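Local structure of malate dehydrogenase (Picrophilus torridus, 4BGV) at residues L44-G49 / W53-D58; A162-V167 / R204-E209; D248-I253 / G284-Y289. The protein probably catalyses the reversible oxidation of (S)-malate to oxaloacetate, with NAD as cofactor, in the tricarboxylic acid cycle. All blocks are in the same frame, centred on the assembly; numbering follows the deposited sequence.

Contact 1 of 3, residues L44-G49 / W53-D58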
ATOM      1  N   LEU A  44     -13.222 -17.729  -5.558  1.00  8.42           N
ATOM      2  CA  LEU A  44     -14.034 -17.484  -4.367  1.00  9.33           C
ATOM      3  C   LEU A  44     -13.157 -17.310  -3.117  1.00  8.98           C
ATOM      4  O   LEU A  44     -13.446 -16.483  -2.253  1.00  9.94           O
ATOM      5  CB  LEU A  44     -15.063 -18.608  -4.156  1.00 10.32           C
ATOM      6  CG  LEU A  44     -16.072 -18.406  -3.007  1.00 11.04           C
ATOM      7  CD1 LEU A  44     -16.806 -17.069  -3.143  1.00 11.59           C
ATOM      8  CD2 LEU A  44     -17.101 -19.549  -2.936  1.00 10.29           C
ATOM      9  N   ASP A  45     -12.103 -18.109  -3.023  1.00  8.14           N
ATOM     10  CA  ASP A  45     -11.200 -18.073  -1.874  1.00  7.67           C
ATOM     11  C   ASP A  45     -10.505 -16.719  -1.884  1.00  9.26           C
ATOM     12  O   ASP A  45     -10.359 -16.078  -0.852  1.00  9.15           O
ATOM     13  CB  ASP A  45     -10.180 -19.221  -1.995  1.00  9.37           C
ATOM     14  CG  ASP A  45      -9.424 -19.511  -0.692  1.00  9.24           C
ATOM     15  OD1 ASP A  45      -9.749 -18.935   0.378  1.00  8.73           O
ATOM     16  OD2 ASP A  45      -8.486 -20.335  -0.749  1.00  8.86           O
ATOM     17  N   ILE A  46     -10.090 -16.280  -3.064  1.00  7.83           N
ATOM     18  CA  ILE A  46      -9.464 -14.966  -3.195  1.00  7.96           C
ATOM     19  C   ILE A  46     -10.476 -13.857  -2.874  1.00  8.31           C
ATOM     20  O   ILE A  46     -10.176 -12.932  -2.117  1.00  9.18           O
ATOM     21  CB  ILE A  46      -8.865 -14.777  -4.611  1.00  6.93           C
ATOM     22  CG1 ILE A  46      -7.611 -15.660  -4.780  1.00  8.62           C
ATOM     23  CG2 ILE A  46      -8.538 -13.303  -4.866  1.00  9.34           C
ATOM     24  CD1 ILE A  46      -7.120 -15.796  -6.240  1.00  8.60           C
ATOM     25  N   LEU A  47     -11.669 -13.948  -3.452  1.00  6.68           N
ATOM     26  CA  LEU A  47     -12.693 -12.927  -3.213  1.00  7.15           C
ATOM     27  C   LEU A  47     -13.065 -12.816  -1.733  1.00  8.32           C
ATOM     28  O   LEU A  47     -13.300 -11.719  -1.220  1.00  8.97           O
ATOM     29  CB  LEU A  47     -13.964 -13.215  -4.018  1.00  7.55           C
ATOM     30  CG  LEU A  47     -15.034 -12.130  -3.934  1.00 10.35           C
ATOM     31  CD1 LEU A  47     -14.522 -10.844  -4.582  1.00 11.56           C
ATOM     32  CD2 LEU A  47     -16.327 -12.614  -4.598  1.00 13.76           C
ATOM     33  N   GLU A  48     -13.130 -13.947  -1.040  1.00  9.45           N
ATOM     34  CA  GLU A  48     -13.537 -13.927   0.364  1.00  7.77           C
ATOM     35  C   GLU A  48     -12.563 -13.188   1.294  1.00  7.87           C
ATOM     36  O   GLU A  48     -12.906 -12.910   2.436  1.00  9.38           O
ATOM     37  CB  GLU A  48     -13.841 -15.347   0.883  1.00  8.22           C
ATOM     38  CG  GLU A  48     -15.144 -15.883   0.301  1.00  8.72           C
ATOM     39  CD  GLU A  48     -15.443 -17.326   0.643  1.00 13.40           C
ATOM     40  OE1 GLU A  48     -14.565 -18.016   1.216  1.00 10.51           O
ATOM     41  OE2 GLU A  48     -16.592 -17.758   0.352  1.00 11.33           O
ATOM     42  N   GLY A  49     -11.364 -12.888   0.810  1.00  7.15           N
ATOM     43  CA  GLY A  49     -10.393 -12.129   1.576  1.00  8.47           C
ATOM     44  C   GLY A  49     -10.526 -10.630   1.349  1.00  8.19           C
ATOM     45  O   GLY A  49      -9.903  -9.832   2.043  1.00  7.23           O
ATOM     46  N   TRP A  53      -8.523  -7.365   3.008  1.00  7.98           N
ATOM     47  CA  TRP A  53      -7.504  -6.727   2.170  1.00 11.04           C
ATOM     48  C   TRP A  53      -7.948  -5.330   1.717  1.00 13.23           C
ATOM     49  O   TRP A  53      -7.133  -4.411   1.591  1.00 14.07           O
ATOM     50  CB  TRP A  53      -7.226  -7.559   0.917  1.00 11.22           C
ATOM     51  CG  TRP A  53      -6.217  -8.686   1.023  1.00  8.64           C
ATOM     52  CD1 TRP A  53      -6.469 -10.026   0.912  1.00 10.11           C
ATOM     53  CD2 TRP A  53      -4.799  -8.558   1.199  1.00 10.08           C
ATOM     54  NE1 TRP A  53      -5.298 -10.743   1.029  1.00  9.47           N
ATOM     55  CE2 TRP A  53      -4.260  -9.867   1.206  1.00 11.31           C
ATOM     56  CE3 TRP A  53      -3.937  -7.467   1.360  1.00  9.27           C
ATOM     57  CZ2 TRP A  53      -2.895 -10.111   1.352  1.00 10.90           C
ATOM     58  CZ3 TRP A  53      -2.579  -7.709   1.520  1.00  7.32           C
ATOM     59  CH2 TRP A  53      -2.071  -9.023   1.508  1.00  9.85           C
ATOM     60  N   GLY A  54      -9.234  -5.184   1.420  1.00 10.22           N
ATOM     61  CA  GLY A  54      -9.749  -3.916   0.950  1.00 12.28           C
ATOM     62  C   GLY A  54     -10.006  -3.772  -0.542  1.00 15.63           C
ATOM     63  O   GLY A  54     -10.413  -2.700  -0.969  1.00 18.93           O
ATOM     64  N   TYR A  55      -9.809  -4.821  -1.338  1.00 10.71           N
ATOM     65  CA  TYR A  55     -10.062  -4.695  -2.782  1.00  8.36           C
ATOM     66  C   TYR A  55     -11.526  -4.835  -3.176  1.00  8.62           C
ATOM     67  O   TYR A  55     -12.173  -5.832  -2.861  1.00 12.68           O
ATOM     68  CB  TYR A  55      -9.175  -5.631  -3.627  1.00  8.64           C
ATOM     69  CG  TYR A  55      -8.989  -7.065  -3.144  1.00  7.66           C
ATOM     70  CD1 TYR A  55      -9.956  -8.046  -3.383  1.00  8.13           C
ATOM     71  CD2 TYR A  55      -7.806  -7.449  -2.519  1.00  6.08           C
ATOM     72  CE1 TYR A  55      -9.763  -9.365  -2.974  1.00  6.84           C
ATOM     73  CE2 TYR A  55      -7.609  -8.752  -2.109  1.00  6.85           C
ATOM     74  CZ  TYR A  55      -8.569  -9.703  -2.334  1.00  8.60           C
ATOM     75  OH  TYR A  55      -8.319 -10.984  -1.907  1.00  9.46           O
ATOM     76  N   ASP A  56     -12.057  -3.811  -3.846  1.00 12.10           N
ATOM     77  CA  ASP A  56     -13.441  -3.838  -4.312  1.00  8.24           C
ATOM     78  C   ASP A  56     -13.445  -4.212  -5.788  1.00  8.28           C
ATOM     79  O   ASP A  56     -13.505  -3.348  -6.671  1.00 11.54           O
ATOM     80  CB  ASP A  56     -14.120  -2.489  -4.080  1.00  9.01           C
ATOM     81  CG  ASP A  56     -14.551  -2.301  -2.630  1.00 14.44           C
ATOM     82  OD1 ASP A  56     -14.974  -3.301  -2.019  1.00 13.60           O
ATOM     83  OD2 ASP A  56     -14.468  -1.170  -2.114  1.00 13.24           O
ATOM     84  N   LEU A  57     -13.352  -5.514  -6.038  1.00  8.73           N
ATOM     85  CA  LEU A  57     -13.219  -6.061  -7.382  1.00 11.03           C
ATOM     86  C   LEU A  57     -14.173  -7.230  -7.588  1.00 12.96           C
ATOM     87  O   LEU A  57     -14.641  -7.850  -6.635  1.00 10.88           O
ATOM     88  CB  LEU A  57     -11.792  -6.588  -7.607  1.00  7.62           C
ATOM     89  CG  LEU A  57     -10.668  -5.571  -7.423  1.00  7.72           C
ATOM     90  CD1 LEU A  57      -9.336  -6.284  -7.352  1.00  8.78           C
ATOM     91  CD2 LEU A  57     -10.685  -4.528  -8.554  1.00  8.93           C
ATOM     92  N   ASP A  58     -14.461  -7.503  -8.851  1.00 10.57           N
ATOM     93  CA  ASP A  58     -15.242  -8.657  -9.231  1.00 12.14           C
ATOM     94  C   ASP A  58     -14.206  -9.719  -9.544  1.00 15.12           C
ATOM     95  O   ASP A  58     -13.307  -9.503 -10.365  1.00 11.94           O
ATOM     96  CB  ASP A  58     -16.068  -8.288 -10.463  1.00 22.48           C
ATOM     97  CG  ASP A  58     -17.009  -9.383 -10.895  1.00 37.20           C
ATOM     98  OD1 ASP A  58     -17.266 -10.308 -10.093  1.00 42.46           O
ATOM     99  OD2 ASP A  58     -17.496  -9.305 -12.047  1.00 40.90           O
TER
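Y55 reaches back across a short turn to lay its hydroxyl on I46 in the last turn of helix 38-47. Its course is set at CB: chi1 of 43° lodges CG between the backbone N and the carbonyl carbon, sending the ring toward segment 44-49. Farther out, CE1 comes within 3.7 Å of I46 O, which lies in the ring plane at the edge. The tip, OH, donates a hydrogen bond of 2.7 Å to I46 O from 33° outside the carbonyl plane. From the opposite face of that plane G49 N also bonds to I46 O, so that two donors hold this one carbonyl oxygen. I46 CG2 flanks Y55 OH at 3.8 Å, and Q19 bonds to the same hydroxyl; tyrosine suits the place by combining reach with a polar tip. Glycine suits position 49, since a CB there would come within van der Waals distance of Y55 OH and W53 CD1. Beside it, W53 N bonds to G49 O at 3.0 Å, the i+4 bond of a helical turn, and G54 leaves it with positive phi. Nearby, L47 CD1 packs on L57 O at 3.6 Å. E48, turned away from segment 53-58, forms a salt bridge with R156 of the second subunit, a probable substrate-binding residue. Helix 38-47 connects the neighbouring parallel strands 28-33 and 59-63, the beta-alpha-beta crossover characteristic of the NAD-binding Rossmann fold.

Contact 2 of 3, residues A162-V167 / R204-E209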
ATOM      1  N   ALA A 162      21.398  -8.554  -3.346  1.00  8.66           N
ATOM      2  CA  ALA A 162      21.056  -7.763  -2.172  1.00  8.59           C
ATOM      3  C   ALA A 162      21.447  -8.496  -0.896  1.00 12.23           C
ATOM      4  O   ALA A 162      21.965  -7.898   0.041  1.00 11.00           O
ATOM      5  CB  ALA A 162      19.561  -7.436  -2.172  1.00  8.27           C
ATOM      6  N   GLN A 163      21.236  -9.806  -0.864  1.00 10.04           N
ATOM      7  CA  GLN A 163      21.625 -10.540   0.324  1.00 14.52           C
ATOM      8  C   GLN A 163      23.140 -10.637   0.449  1.00 15.60           C
ATOM      9  O   GLN A 163      23.669 -10.593   1.551  1.00 14.18           O
ATOM     10  CB  GLN A 163      20.930 -11.905   0.394  1.00 18.57           C
ATOM     11  CG  GLN A 163      19.395 -11.740   0.529  1.00 21.76           C
ATOM     12  CD  GLN A 163      18.732 -12.761   1.459  1.00 30.64           C
ATOM     13  OE1 GLN A 163      18.097 -12.397   2.466  1.00 31.79           O
ATOM     14  NE2 GLN A 163      18.848 -14.037   1.110  1.00 21.40           N
ATOM     15  N   GLU A 164      23.836 -10.737  -0.680  1.00 12.08           N
ATOM     16  CA  GLU A 164      25.289 -10.842  -0.636  1.00 10.48           C
ATOM     17  C   GLU A 164      25.928  -9.537  -0.154  1.00 13.48           C
ATOM     18  O   GLU A 164      26.918  -9.560   0.572  1.00 14.79           O
ATOM     19  CB  GLU A 164      25.847 -11.222  -2.002  1.00 14.68           C
ATOM     20  CG  GLU A 164      27.320 -11.590  -1.977  1.00 15.65           C
ATOM     21  CD  GLU A 164      27.558 -12.934  -1.321  1.00 22.03           C
ATOM     22  OE1 GLU A 164      26.672 -13.811  -1.404  1.00 23.12           O
ATOM     23  OE2 GLU A 164      28.623 -13.106  -0.709  1.00 24.53           O
ATOM     24  N   LEU A 165      25.346  -8.411  -0.555  1.00 12.90           N
ATOM     25  CA  LEU A 165      25.860  -7.086  -0.213  1.00 15.00           C
ATOM     26  C   LEU A 165      25.175  -6.455   1.000  1.00 15.25           C
ATOM     27  O   LEU A 165      25.578  -5.374   1.448  1.00 10.89           O
ATOM     28  CB  LEU A 165      25.742  -6.154  -1.422  1.00 13.36           C
ATOM     29  CG  LEU A 165      26.754  -6.471  -2.531  1.00 15.86           C
ATOM     30  CD1 LEU A 165      26.362  -5.813  -3.840  1.00 17.51           C
ATOM     31  CD2 LEU A 165      28.155  -6.040  -2.111  1.00 16.21           C
ATOM     32  N   ASN A 166      24.173  -7.150   1.548  1.00 11.93           N
ATOM     33  CA  ASN A 166      23.385  -6.651   2.678  1.00 11.78           C
ATOM     34  C   ASN A 166      22.843  -5.243   2.406  1.00 13.59           C
ATOM     35  O   ASN A 166      23.112  -4.295   3.160  1.00 15.18           O
ATOM     36  CB  ASN A 166      24.198  -6.661   3.976  1.00 15.64           C
ATOM     37  CG  ASN A 166      23.324  -6.474   5.216  1.00 18.92           C
ATOM     38  OD1 ASN A 166      22.134  -6.810   5.211  1.00 19.31           O
ATOM     39  ND2 ASN A 166      23.912  -5.935   6.284  1.00 22.51           N
ATOM     40  N   VAL A 167      22.105  -5.117   1.310  1.00 10.70           N
ATOM     41  CA  VAL A 167      21.509  -3.848   0.923  1.00  8.72           C
ATOM     42  C   VAL A 167      20.045  -4.070   0.596  1.00  8.58           C
ATOM     43  O   VAL A 167      19.618  -5.197   0.361  1.00 10.83           O
ATOM     44  CB  VAL A 167      22.214  -3.211  -0.322  1.00 10.10           C
ATOM     45  CG1 VAL A 167      23.634  -2.744   0.009  1.00  9.80           C
ATOM     46  CG2 VAL A 167      22.237  -4.191  -1.494  1.00 12.44           C
ATOM     47  N   ARG A 204      34.739 -11.041  -8.867  1.00 20.58           N
ATOM     48  CA  ARG A 204      34.190 -11.694 -10.051  1.00 26.95           C
ATOM     49  C   ARG A 204      33.689 -13.108  -9.743  1.00 21.67           C
ATOM     50  O   ARG A 204      32.632 -13.520 -10.229  1.00 22.19           O
ATOM     51  CB  ARG A 204      35.243 -11.708 -11.165  1.00 33.90           C
ATOM     52  CG  ARG A 204      35.022 -12.729 -12.276  1.00 44.22           C
ATOM     53  CD  ARG A 204      33.717 -12.520 -13.030  1.00 49.76           C
ATOM     54  NE  ARG A 204      33.551 -11.163 -13.536  1.00 54.27           N
ATOM     55  CZ  ARG A 204      32.530 -10.779 -14.295  1.00 56.32           C
ATOM     56  NH1 ARG A 204      31.593 -11.659 -14.634  1.00 57.18           N
ATOM     57  NH2 ARG A 204      32.448  -9.524 -14.721  1.00 53.54           N
ATOM     58  N   GLU A 205      34.438 -13.834  -8.923  1.00 20.97           N
ATOM     59  CA  GLU A 205      34.073 -15.199  -8.562  1.00 23.10           C
ATOM     60  C   GLU A 205      32.682 -15.248  -7.934  1.00 21.72           C
ATOM     61  O   GLU A 205      31.877 -16.124  -8.266  1.00 19.70           O
ATOM     62  CB  GLU A 205      35.090 -15.796  -7.594  1.00 33.85           C
ATOM     63  CG  GLU A 205      35.387 -17.252  -7.866  1.00 49.82           C
ATOM     64  CD  GLU A 205      34.122 -18.072  -8.045  1.00 61.82           C
ATOM     65  OE1 GLU A 205      33.455 -18.354  -7.032  1.00 63.44           O
ATOM     66  OE2 GLU A 205      33.787 -18.422  -9.200  1.00 68.27           O
ATOM     67  N   LYS A 206      32.408 -14.305  -7.037  1.00 14.86           N
ATOM     68  CA  LYS A 206      31.109 -14.253  -6.373  1.00 13.97           C
ATOM     69  C   LYS A 206      30.002 -13.873  -7.350  1.00 12.90           C
ATOM     70  O   LYS A 206      28.883 -14.404  -7.275  1.00 13.56           O
ATOM     71  CB  LYS A 206      31.136 -13.281  -5.189  1.00 17.63           C
ATOM     72  CG  LYS A 206      29.829 -13.228  -4.423  1.00 19.89           C
ATOM     73  CD  LYS A 206      29.409 -14.619  -3.922  1.00 22.23           C
ATOM     74  CE  LYS A 206      30.402 -15.189  -2.916  1.00 25.74           C
ATOM     75  NZ  LYS A 206      29.911 -16.497  -2.353  1.00 27.19           N
ATOM     76  N   ILE A 207      30.302 -12.952  -8.263  1.00 13.93           N
ATOM     77  CA  ILE A 207      29.322 -12.539  -9.267  1.00 14.71           C
ATOM     78  C   ILE A 207      28.994 -13.725 -10.175  1.00 17.48           C
ATOM     79  O   ILE A 207      27.833 -13.964 -10.498  1.00 12.18           O
ATOM     80  CB  ILE A 207      29.816 -11.332 -10.093  1.00 16.34           C
ATOM     81  CG1 ILE A 207      29.912 -10.084  -9.194  1.00 15.47           C
ATOM     82  CG2 ILE A 207      28.886 -11.047 -11.283  1.00 17.94           C
ATOM     83  CD1 ILE A 207      30.668  -8.907  -9.840  1.00 16.53           C
ATOM     84  N   ASP A 208      30.018 -14.482 -10.572  1.00 14.99           N
ATOM     85  CA  ASP A 208      29.769 -15.659 -11.396  1.00 16.66           C
ATOM     86  C   ASP A 208      28.882 -16.673 -10.667  1.00 16.69           C
ATOM     87  O   ASP A 208      28.025 -17.308 -11.283  1.00 14.91           O
ATOM     88  CB  ASP A 208      31.082 -16.307 -11.848  1.00 19.24           C
ATOM     89  CG  ASP A 208      31.828 -15.451 -12.854  1.00 25.27           C
ATOM     90  OD1 ASP A 208      31.218 -14.499 -13.388  1.00 25.62           O
ATOM     91  OD2 ASP A 208      33.011 -15.733 -13.122  1.00 29.97           O
ATOM     92  N   GLU A 209      29.092 -16.831  -9.362  1.00 13.60           N
ATOM     93  CA  GLU A 209      28.275 -17.737  -8.556  0.50 14.74           C
ATOM     94  C   GLU A 209      26.814 -17.314  -8.569  1.00 13.82           C
ATOM     95  O   GLU A 209      25.906 -18.141  -8.684  1.00 14.44           O
ATOM     96  CB  GLU A 209      28.774 -17.766  -7.107  0.50 14.84           C
ATOM     97  CG  GLU A 209      30.145 -18.386  -6.920  0.50 16.92           C
ATOM     98  CD  GLU A 209      30.611 -18.340  -5.469  0.50 26.28           C
ATOM     99  OE1 GLU A 209      29.881 -17.786  -4.623  0.50 30.17           O
ATOM    100  OE2 GLU A 209      31.705 -18.861  -5.168  0.50 29.46           O
TER
HETATM  101  O   HOH W   1      26.919 -16.527  -1.340  1.00 43.43           O
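E164 and K206 lean toward each other from two helices and cross obliquely, the carboxylate of the first lying against the aliphatic chain of the second. E164 CD sits 3.6 Å from K206 CD, and E164 OE2 is 3.5 Å from K206 CE. In the lysine, CG stands anti to the backbone N (chi1 -178°), and bends at chi2 and chi3 carry the methylenes across the E164 carboxylate; K206 NZ ends 4.0 Å from E164 OE2, a long salt bridge. A water completes the link more closely, donating to E164 OE1 at 2.7 Å and accepting from K206 NZ at 3.2 Å. In the conformer given, the amine also meets E209 OE1 on the syn side; as E209 is modelled twice, this bond is less certain. Lysine fits here because its methylenes pack while its charge can serve two acids; long, flexible glutamates suit a surface network of this sort. Within the same turn of helix 204-215, R204 NH1 bridges to D208 OD1, four residues on, with that oxygen in the guanidinium plane. L202, in the loop leading into helix 204-215, touches E164 and L165. The two helices are also linked indirectly through the sheet: L165 rests on V193 and I207 on I188, so the end of helix 150-165 and the start of helix 204-215 both lie against antiparallel strand 184-193.

Contact 3 of 3, residues D248-I253 / G284-Y289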
ATOM      1  N   ASP A 248      -0.852   1.537 -17.877  1.00 10.44           N
ATOM      2  CA  ASP A 248      -0.003   2.288 -18.818  1.00  9.62           C
ATOM      3  C   ASP A 248       1.228   2.905 -18.115  1.00 10.36           C
ATOM      4  O   ASP A 248       1.537   4.087 -18.290  1.00  8.17           O
ATOM      5  CB  ASP A 248      -0.857   3.358 -19.497  1.00 12.06           C
ATOM      6  CG  ASP A 248      -0.191   3.970 -20.715  1.00 14.44           C
ATOM      7  OD1 ASP A 248       0.564   3.266 -21.421  1.00 13.26           O
ATOM      8  OD2 ASP A 248      -0.451   5.165 -20.975  1.00 15.37           O
ATOM      9  N   ARG A 249       1.920   2.093 -17.316  1.00  8.24           N
ATOM     10  CA  ARG A 249       2.996   2.583 -16.458  1.00 10.40           C
ATOM     11  C   ARG A 249       4.291   2.920 -17.219  1.00 10.38           C
ATOM     12  O   ARG A 249       5.137   3.681 -16.723  1.00  8.57           O
ATOM     13  CB  ARG A 249       3.315   1.565 -15.353  1.00 12.51           C
ATOM     14  CG  ARG A 249       2.226   1.394 -14.280  1.00 12.70           C
ATOM     15  CD  ARG A 249       2.759   0.642 -13.059  1.00 13.04           C
ATOM     16  NE  ARG A 249       3.843   1.361 -12.391  1.00 13.86           N
ATOM     17  CZ  ARG A 249       4.535   0.889 -11.352  1.00 21.46           C
ATOM     18  NH1 ARG A 249       4.256  -0.314 -10.849  1.00 18.82           N
ATOM     19  NH2 ARG A 249       5.514   1.616 -10.810  1.00 20.64           N
ATOM     20  N   LYS A 250       4.443   2.340 -18.403  1.00  8.90           N
ATOM     21  CA  LYS A 250       5.694   2.424 -19.168  1.00  9.20           C
ATOM     22  C   LYS A 250       6.895   1.870 -18.390  1.00  8.79           C
ATOM     23  O   LYS A 250       7.993   2.453 -18.419  1.00 10.83           O
ATOM     24  CB  LYS A 250       6.005   3.859 -19.642  1.00  9.84           C
ATOM     25  CG  LYS A 250       4.805   4.700 -20.104  1.00 19.44           C
ATOM     26  CD  LYS A 250       4.170   4.201 -21.393  1.00 21.76           C
ATOM     27  CE  LYS A 250       3.193   5.254 -21.943  1.00 24.89           C
ATOM     28  NZ  LYS A 250       2.234   4.706 -22.965  1.00 20.19           N
ATOM     29  N   ARG A 251       6.696   0.761 -17.685  1.00  8.73           N
ATOM     30  CA  ARG A 251       7.821   0.046 -17.084  1.00  8.05           C
ATOM     31  C   ARG A 251       8.777  -0.363 -18.197  1.00 10.78           C
ATOM     32  O   ARG A 251       8.347  -0.651 -19.325  1.00  9.36           O
ATOM     33  CB  ARG A 251       7.350  -1.237 -16.377  1.00  6.91           C
ATOM     34  CG  ARG A 251       6.399  -1.033 -15.185  1.00  7.56           C
ATOM     35  CD  ARG A 251       7.047  -0.253 -14.034  1.00  9.31           C
ATOM     36  NE  ARG A 251       8.389  -0.726 -13.709  1.00  9.65           N
ATOM     37  CZ  ARG A 251       8.658  -1.696 -12.841  1.00 14.53           C
ATOM     38  NH1 ARG A 251       7.671  -2.329 -12.210  1.00 11.99           N
ATOM     39  NH2 ARG A 251       9.923  -2.050 -12.622  1.00 14.91           N
ATOM     40  N   VAL A 252      10.058  -0.433 -17.862  1.00  8.20           N
ATOM     41  CA  VAL A 252      11.069  -0.943 -18.777  1.00  8.08           C
ATOM     42  C   VAL A 252      11.657  -2.199 -18.157  1.00 10.69           C
ATOM     43  O   VAL A 252      12.446  -2.141 -17.206  1.00  9.00           O
ATOM     44  CB  VAL A 252      12.176   0.097 -19.068  1.00  9.03           C
ATOM     45  CG1 VAL A 252      13.263  -0.511 -19.966  1.00 12.65           C
ATOM     46  CG2 VAL A 252      11.567   1.331 -19.727  1.00  8.09           C
ATOM     47  N   ILE A 253      11.237  -3.331 -18.700  1.00  7.97           N
ATOM     48  CA  ILE A 253      11.567  -4.658 -18.177  1.00  8.40           C
ATOM     49  C   ILE A 253      11.856  -5.582 -19.368  1.00 11.25           C
ATOM     50  O   ILE A 253      11.165  -5.513 -20.396  1.00  9.79           O
ATOM     51  CB  ILE A 253      10.372  -5.244 -17.380  1.00 10.76           C
ATOM     52  CG1 ILE A 253       9.986  -4.332 -16.207  1.00 10.16           C
ATOM     53  CG2 ILE A 253      10.674  -6.664 -16.860  1.00 14.07           C
ATOM     54  CD1 ILE A 253       8.642  -4.737 -15.566  1.00 11.57           C
ATOM     55  N   GLY A 284       0.768  -2.493 -25.330  1.00 12.02           N
ATOM     56  CA  GLY A 284       1.657  -3.646 -25.312  1.00 12.09           C
ATOM     57  C   GLY A 284       3.112  -3.207 -25.367  1.00  9.51           C
ATOM     58  O   GLY A 284       3.556  -2.419 -24.521  1.00 12.22           O
ATOM     59  N   VAL A 285       3.859  -3.708 -26.351  1.00  8.76           N
ATOM     60  CA  VAL A 285       5.247  -3.261 -26.538  1.00 10.41           C
ATOM     61  C   VAL A 285       5.247  -1.870 -27.152  1.00 14.15           C
ATOM     62  O   VAL A 285       4.822  -1.703 -28.295  1.00 11.57           O
ATOM     63  CB  VAL A 285       6.031  -4.216 -27.462  1.00 10.24           C
ATOM     64  CG1 VAL A 285       7.439  -3.667 -27.728  1.00  9.94           C
ATOM     65  CG2 VAL A 285       6.115  -5.586 -26.824  1.00 11.64           C
ATOM     66  N   GLU A 286       5.672  -0.861 -26.388  1.00 10.33           N
ATOM     67  CA  GLU A 286       5.669   0.498 -26.935  1.00 13.87           C
ATOM     68  C   GLU A 286       7.015   0.937 -27.474  1.00 13.01           C
ATOM     69  O   GLU A 286       7.110   1.904 -28.235  1.00 11.22           O
ATOM     70  CB  GLU A 286       5.128   1.477 -25.905  1.00 19.51           C
ATOM     71  CG  GLU A 286       3.794   0.972 -25.398  1.00 25.03           C
ATOM     72  CD  GLU A 286       2.877   2.053 -24.920  1.00 25.88           C
ATOM     73  OE1 GLU A 286       3.370   3.158 -24.592  1.00 27.86           O
ATOM     74  OE2 GLU A 286       1.658   1.784 -24.867  1.00 20.51           O
ATOM     75  N   LYS A 287       8.055   0.213 -27.080  1.00 13.96           N
ATOM     76  CA  LYS A 287       9.402   0.474 -27.575  1.00 13.00           C
ATOM     77  C   LYS A 287      10.252  -0.739 -27.270  1.00 12.13           C
ATOM     78  O   LYS A 287      10.117  -1.347 -26.216  1.00 12.49           O
ATOM     79  CB  LYS A 287      10.017   1.700 -26.893  1.00 14.48           C
ATOM     80  CG  LYS A 287      11.413   2.081 -27.446  1.00 14.70           C
ATOM     81  CD  LYS A 287      11.940   3.356 -26.811  1.00 19.87           C
ATOM     82  CE  LYS A 287      13.344   3.696 -27.315  1.00 20.56           C
ATOM     83  NZ  LYS A 287      13.347   4.308 -28.670  1.00 25.44           N
ATOM     84  N   ILE A 288      11.114  -1.095 -28.211  1.00  9.36           N
ATOM     85  CA  ILE A 288      12.167  -2.057 -27.946  1.00 12.36           C
ATOM     86  C   ILE A 288      13.475  -1.288 -27.898  1.00 11.65           C
ATOM     87  O   ILE A 288      13.813  -0.569 -28.835  1.00 12.14           O
ATOM     88  CB  ILE A 288      12.241  -3.117 -29.043  1.00 13.65           C
ATOM     89  CG1 ILE A 288      11.031  -4.063 -28.945  1.00 16.67           C
ATOM     90  CG2 ILE A 288      13.526  -3.920 -28.911  1.00 15.22           C
ATOM     91  CD1 ILE A 288      10.877  -4.994 -30.129  1.00 17.40           C
ATOM     92  N   TYR A 289      14.214  -1.415 -26.807  1.00 10.82           N
ATOM     93  CA  TYR A 289      15.506  -0.743 -26.739  1.00  9.74           C
ATOM     94  C   TYR A 289      16.573  -1.593 -27.427  1.00 14.69           C
ATOM     95  O   TYR A 289      16.653  -2.800 -27.207  1.00 12.63           O
ATOM     96  CB  TYR A 289      15.873  -0.457 -25.291  1.00  9.62           C
ATOM     97  CG  TYR A 289      14.888   0.505 -24.646  1.00 10.46           C
ATOM     98  CD1 TYR A 289      13.723   0.042 -24.046  1.00 12.09           C
ATOM     99  CD2 TYR A 289      15.104   1.874 -24.700  1.00 12.80           C
ATOM    100  CE1 TYR A 289      12.801   0.931 -23.467  1.00 11.90           C
ATOM    101  CE2 TYR A 289      14.202   2.766 -24.132  1.00 11.28           C
ATOM    102  CZ  TYR A 289      13.057   2.283 -23.514  1.00 10.93           C
ATOM    103  OH  TYR A 289      12.168   3.172 -22.958  1.00 14.81           O
TER
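The Y289 ring carries K287 CG over the centre of one face, 4.2 Å above the plane, while V252 approaches it obliquely, with CG1 3.8 Å from Y289 CE1. V252 CG2 also touches Y289 OH at 3.8 Å; a branched valine offers both methyls to the long aromatic. V252 and K287 belong to a three-stranded antiparallel sheet in which 251-259 and 284-288 are the outer strands, both antiparallel to the central strand 272-281, and Y289 directly follows the second of them. Consistent with this, the touching parts, 248-252 and 286-289, run within 9° of each other. Two guanidinium groups of 248-253 are each covered on one face by an aliphatic carbon: R251 CD lies over that of R249, and I253 CD1 lies 4.0 Å above the centre of that of R251. These arginines form salt bridges with other subunits, R249 with D56 of the third and R251 with D171 of the fourth. Ahead of the strand, D248 takes a positive phi as the C-prime residue of the Schellman motif that ends helix 232-246. Its carboxylate and that of E286 are turned 59° apart, D248 OD1 standing 3.9 Å from E286 OE2, close for like charges. K250 fits between them because its chain, bent at chi2, brings one amine to both. With an alanine here, D248 and E286 would probably be left as close like charges without the amine that bridges them. K250 NZ donates to E286 OE1 at 2.5 Å and to D248 OD1 at 2.7 Å, meeting each oxygen on its syn side.

In the fold
From the N terminus the three contacts follow in series, none enclosing or crossing another. Contact 1 closes over the short helix 50-53 in the NAD-binding domain. Contact 2, in the C-terminal domain, joins segments with 36 residues between them, which include strands 172-178 and 184-193. Contact 3 closes a 30-residue loop holding helix 262-267 and strand 272-281, joining the two outer strands of another sheet by side chains that reach across strand 272-281. Within one chain they do not touch, contacts 1 and 2 having centres about 39 Å apart. The tetramer relates them: L47 packs on Q163 of the second subunit, contacts 1 and 3 both touch the third, and V167 meets Y289 of the fourth.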